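Local coordinates for protein N-terminal acetyltransferase B complex subunit MDM20 (Candida albicans, PDB 5K04) that probably serves as the non-catalytic auxiliary subunit of the NatB complex, which acetylates the N-termini of proteins, at residues 351-356 and 721-726. Sequence-based numbering, arbitrary orientation.
Sequences DNWDVY and EPPISV
The indole of Trp353 lies against the pyrrolidine ring of Pro723, which presents CB and CG to one face of it. Pro723 CB sits 3.5 Å from the centroid of the five-membered ring of Trp353 and 22° off its normal, a CH-pi contact, and Pro723 CG stands 3.4 Å from Trp353 CE2. The two methylene groups sit over the NE1 end of the indole, CG displaced toward the rim and reaching CZ2 as well. Ile724 takes the benzo part: its CG2 methyl approaches obliquely and comes within 3.5 Å of Trp353 CE3. The same methyl also borders the Tyr356 ring, which the other branch reaches as well. With CG1 set between the backbone N and the carbonyl carbon (chi1 59°), the Ile724 chain extends through CD1 to 4.0 Å from CE2 of Tyr356, looser than the closest contacts on the indole. Helix 388-404 backs this junction through Leu397 and His400, which touch Ile724, and Thr376 of helix 372-383 touches both aromatic residues. The contact joins the start of the short helix 353-358 to the loop that leads into the C-terminal helix 729-747, bringing together parts of this largely helical subunit more than 360 residues apart in sequence. No hydrogen bond or salt bridge spans the two segments, so their direct association rests on dispersion, CH-pi attraction and the burial of apolar surface.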
ATOM      1  N   ASP A 351      -8.225  22.991 -23.816  1.00 58.13           N
ATOM      2  CA  ASP A 351      -8.722  22.632 -25.148  1.00 63.22           C
ATOM      3  C   ASP A 351      -7.518  22.288 -26.022  1.00 56.74           C
ATOM      4  O   ASP A 351      -6.879  23.172 -26.602  1.00 41.30           O
ATOM      5  CB  ASP A 351      -9.556  23.758 -25.752  1.00 69.04           C
ATOM      6  CG  ASP A 351     -10.919  23.890 -25.094  1.00 70.00           C
ATOM      7  OD1 ASP A 351     -11.297  23.000 -24.297  1.00 68.04           O
ATOM      8  OD2 ASP A 351     -11.610  24.891 -25.371  1.00 72.24           O
ATOM      9  N   ASN A 352      -7.218  20.991 -26.122  1.00 54.75           N
ATOM     10  CA  ASN A 352      -5.950  20.537 -26.679  1.00 55.62           C
ATOM     11  C   ASN A 352      -6.093  19.485 -27.780  1.00 54.07           C
ATOM     12  O   ASN A 352      -5.095  18.858 -28.150  1.00 47.93           O
ATOM     13  CB  ASN A 352      -5.062  20.001 -25.548  1.00 49.31           C
ATOM     14  CG  ASN A 352      -4.720  21.076 -24.512  1.00 50.38           C
ATOM     15  OD1 ASN A 352      -4.239  22.159 -24.860  1.00 39.68           O
ATOM     16  ND2 ASN A 352      -4.969  20.775 -23.235  1.00 54.37           N
ATOM     17  N   TRP A 353      -7.298  19.280 -28.320  1.00 59.04           N
ATOM     18  CA  TRP A 353      -7.457  18.346 -29.431  1.00 56.10           C
ATOM     19  C   TRP A 353      -6.659  18.778 -30.653  1.00 48.04           C
ATOM     20  O   TRP A 353      -6.228  17.929 -31.442  1.00 43.03           O
ATOM     21  CB  TRP A 353      -8.936  18.192 -29.793  1.00 53.39           C
ATOM     22  CG  TRP A 353      -9.727  17.598 -28.675  1.00 51.99           C
ATOM     23  CD1 TRP A 353     -10.753  18.189 -27.988  1.00 49.53           C
ATOM     24  CD2 TRP A 353      -9.540  16.303 -28.083  1.00 47.12           C
ATOM     25  NE1 TRP A 353     -11.211  17.341 -27.010  1.00 52.34           N
ATOM     26  CE2 TRP A 353     -10.490  16.178 -27.045  1.00 48.73           C
ATOM     27  CE3 TRP A 353      -8.672  15.241 -28.332  1.00 47.68           C
ATOM     28  CZ2 TRP A 353     -10.601  15.025 -26.261  1.00 47.54           C
ATOM     29  CZ3 TRP A 353      -8.783  14.093 -27.547  1.00 50.34           C
ATOM     30  CH2 TRP A 353      -9.742  13.999 -26.523  1.00 47.19           C
ATOM     31  N   ASP A 354      -6.443  20.083 -30.819  1.00 46.06           N
ATOM     32  CA  ASP A 354      -5.663  20.551 -31.962  1.00 47.83           C
ATOM     33  C   ASP A 354      -4.251  19.976 -31.925  1.00 47.73           C
ATOM     34  O   ASP A 354      -3.699  19.598 -32.964  1.00 40.74           O
ATOM     35  CB  ASP A 354      -5.635  22.085 -31.997  1.00 49.03           C
ATOM     36  CG  ASP A 354      -5.066  22.698 -30.719  1.00 50.40           C
ATOM     37  OD1 ASP A 354      -5.334  22.172 -29.614  1.00 42.78           O
ATOM     38  OD2 ASP A 354      -4.343  23.704 -30.823  1.00 44.56           O
ATOM     39  N   VAL A 355      -3.663  19.868 -30.729  1.00 53.82           N
ATOM     40  CA  VAL A 355      -2.319  19.309 -30.620  1.00 53.79           C
ATOM     41  C   VAL A 355      -2.365  17.801 -30.787  1.00 50.50           C
ATOM     42  O   VAL A 355      -1.503  17.209 -31.454  1.00 38.12           O
ATOM     43  CB  VAL A 355      -1.678  19.704 -29.279  1.00 53.46           C
ATOM     44  CG1 VAL A 355      -0.278  19.116 -29.169  1.00 47.88           C
ATOM     45  CG2 VAL A 355      -1.636  21.206 -29.133  1.00 55.97           C
ATOM     46  N   TYR A 356      -3.375  17.158 -30.185  1.00 48.02           N
ATOM     47  CA  TYR A 356      -3.612  15.736 -30.413  1.00 45.74           C
ATOM     48  C   TYR A 356      -3.659  15.412 -31.908  1.00 49.55           C
ATOM     49  O   TYR A 356      -3.012  14.468 -32.374  1.00 44.65           O
ATOM     50  CB  TYR A 356      -4.906  15.293 -29.727  1.00 45.96           C
ATOM     51  CG  TYR A 356      -5.265  13.883 -30.123  1.00 47.90           C
ATOM     52  CD1 TYR A 356      -4.645  12.796 -29.512  1.00 43.85           C
ATOM     53  CD2 TYR A 356      -6.175  13.636 -31.146  1.00 49.05           C
ATOM     54  CE1 TYR A 356      -4.936  11.500 -29.897  1.00 42.88           C
ATOM     55  CE2 TYR A 356      -6.471  12.345 -31.549  1.00 46.90           C
ATOM     56  CZ  TYR A 356      -5.858  11.279 -30.920  1.00 45.44           C
ATOM     57  OH  TYR A 356      -6.165   9.995 -31.309  1.00 43.46           O
ATOM     58  N   GLU A 721     -21.433  14.245 -30.251  1.00 61.50           N
ATOM     59  CA  GLU A 721     -20.594  15.098 -31.084  1.00 60.20           C
ATOM     60  C   GLU A 721     -19.193  15.001 -30.500  1.00 52.33           C
ATOM     61  O   GLU A 721     -18.726  15.928 -29.820  1.00 45.04           O
ATOM     62  CB  GLU A 721     -21.091  16.541 -31.120  1.00 67.34           C
ATOM     63  CG  GLU A 721     -22.419  16.712 -31.843  1.00 76.17           C
ATOM     64  CD  GLU A 721     -22.822  18.167 -31.989  1.00 82.58           C
ATOM     65  OE1 GLU A 721     -22.374  18.815 -32.964  1.00 84.27           O
ATOM     66  OE2 GLU A 721     -23.575  18.663 -31.120  1.00 82.69           O
ATOM     67  N   PRO A 722     -18.499  13.882 -30.745  1.00 58.00           N
ATOM     68  CA  PRO A 722     -17.158  13.731 -30.171  1.00 55.39           C
ATOM     69  C   PRO A 722     -16.215  14.714 -30.776  1.00 54.37           C
ATOM     70  O   PRO A 722     -16.387  15.192 -31.914  1.00 38.94           O
ATOM     71  CB  PRO A 722     -16.788  12.279 -30.557  1.00 53.17           C
ATOM     72  CG  PRO A 722     -17.996  11.688 -31.235  1.00 57.54           C
ATOM     73  CD  PRO A 722     -18.804  12.840 -31.728  1.00 55.25           C
ATOM     74  N   PRO A 723     -15.145  15.105 -30.047  1.00 58.90           N
ATOM     75  CA  PRO A 723     -14.187  16.087 -30.564  1.00 57.27           C
ATOM     76  C   PRO A 723     -13.206  15.535 -31.590  1.00 54.24           C
ATOM     77  O   PRO A 723     -12.536  16.330 -32.264  1.00 44.08           O
ATOM     78  CB  PRO A 723     -13.447  16.548 -29.300  1.00 56.28           C
ATOM     79  CG  PRO A 723     -13.526  15.361 -28.384  1.00 55.19           C
ATOM     80  CD  PRO A 723     -14.860  14.711 -28.653  1.00 53.53           C
ATOM     81  N   ILE A 724     -13.091  14.214 -31.726  1.00 57.33           N
ATOM     82  CA  ILE A 724     -12.202  13.592 -32.691  1.00 59.76           C
ATOM     83  C   ILE A 724     -12.984  12.493 -33.402  1.00 59.51           C
ATOM     84  O   ILE A 724     -14.093  12.134 -33.003  1.00 49.46           O
ATOM     85  CB  ILE A 724     -10.929  13.027 -32.024  1.00 58.69           C
ATOM     86  CG1 ILE A 724     -11.299  11.990 -30.975  1.00 58.49           C
ATOM     87  CG2 ILE A 724     -10.123  14.142 -31.359  1.00 50.77           C
ATOM     88  CD1 ILE A 724     -10.111  11.191 -30.466  1.00 60.00           C
ATOM     89  N   SER A 725     -12.390  11.955 -34.468  1.00 57.37           N
ATOM     90  CA  SER A 725     -13.041  10.903 -35.234  1.00 49.57           C
ATOM     91  C   SER A 725     -12.933   9.586 -34.481  1.00 59.67           C
ATOM     92  O   SER A 725     -11.830   9.075 -34.254  1.00 59.99           O
ATOM     93  CB  SER A 725     -12.433  10.777 -36.621  1.00 41.57           C
ATOM     94  OG  SER A 725     -13.412  10.288 -37.515  1.00 49.51           O
ATOM     95  N   VAL A 726     -14.087   9.041 -34.096  1.00 62.26           N
ATOM     96  CA  VAL A 726     -14.187   7.793 -33.347  1.00 47.48           C
ATOM     97  C   VAL A 726     -15.446   7.069 -33.807  1.00 49.98           C
ATOM     98  O   VAL A 726     -16.326   7.650 -34.446  1.00 48.45           O
ATOM     99  CB  VAL A 726     -14.240   8.031 -31.825  1.00 47.98           C
ATOM    100  CG1 VAL A 726     -12.876   8.430 -31.286  1.00 55.18           C
ATOM    101  CG2 VAL A 726     -15.263   9.096 -31.507  1.00 48.87           C
TER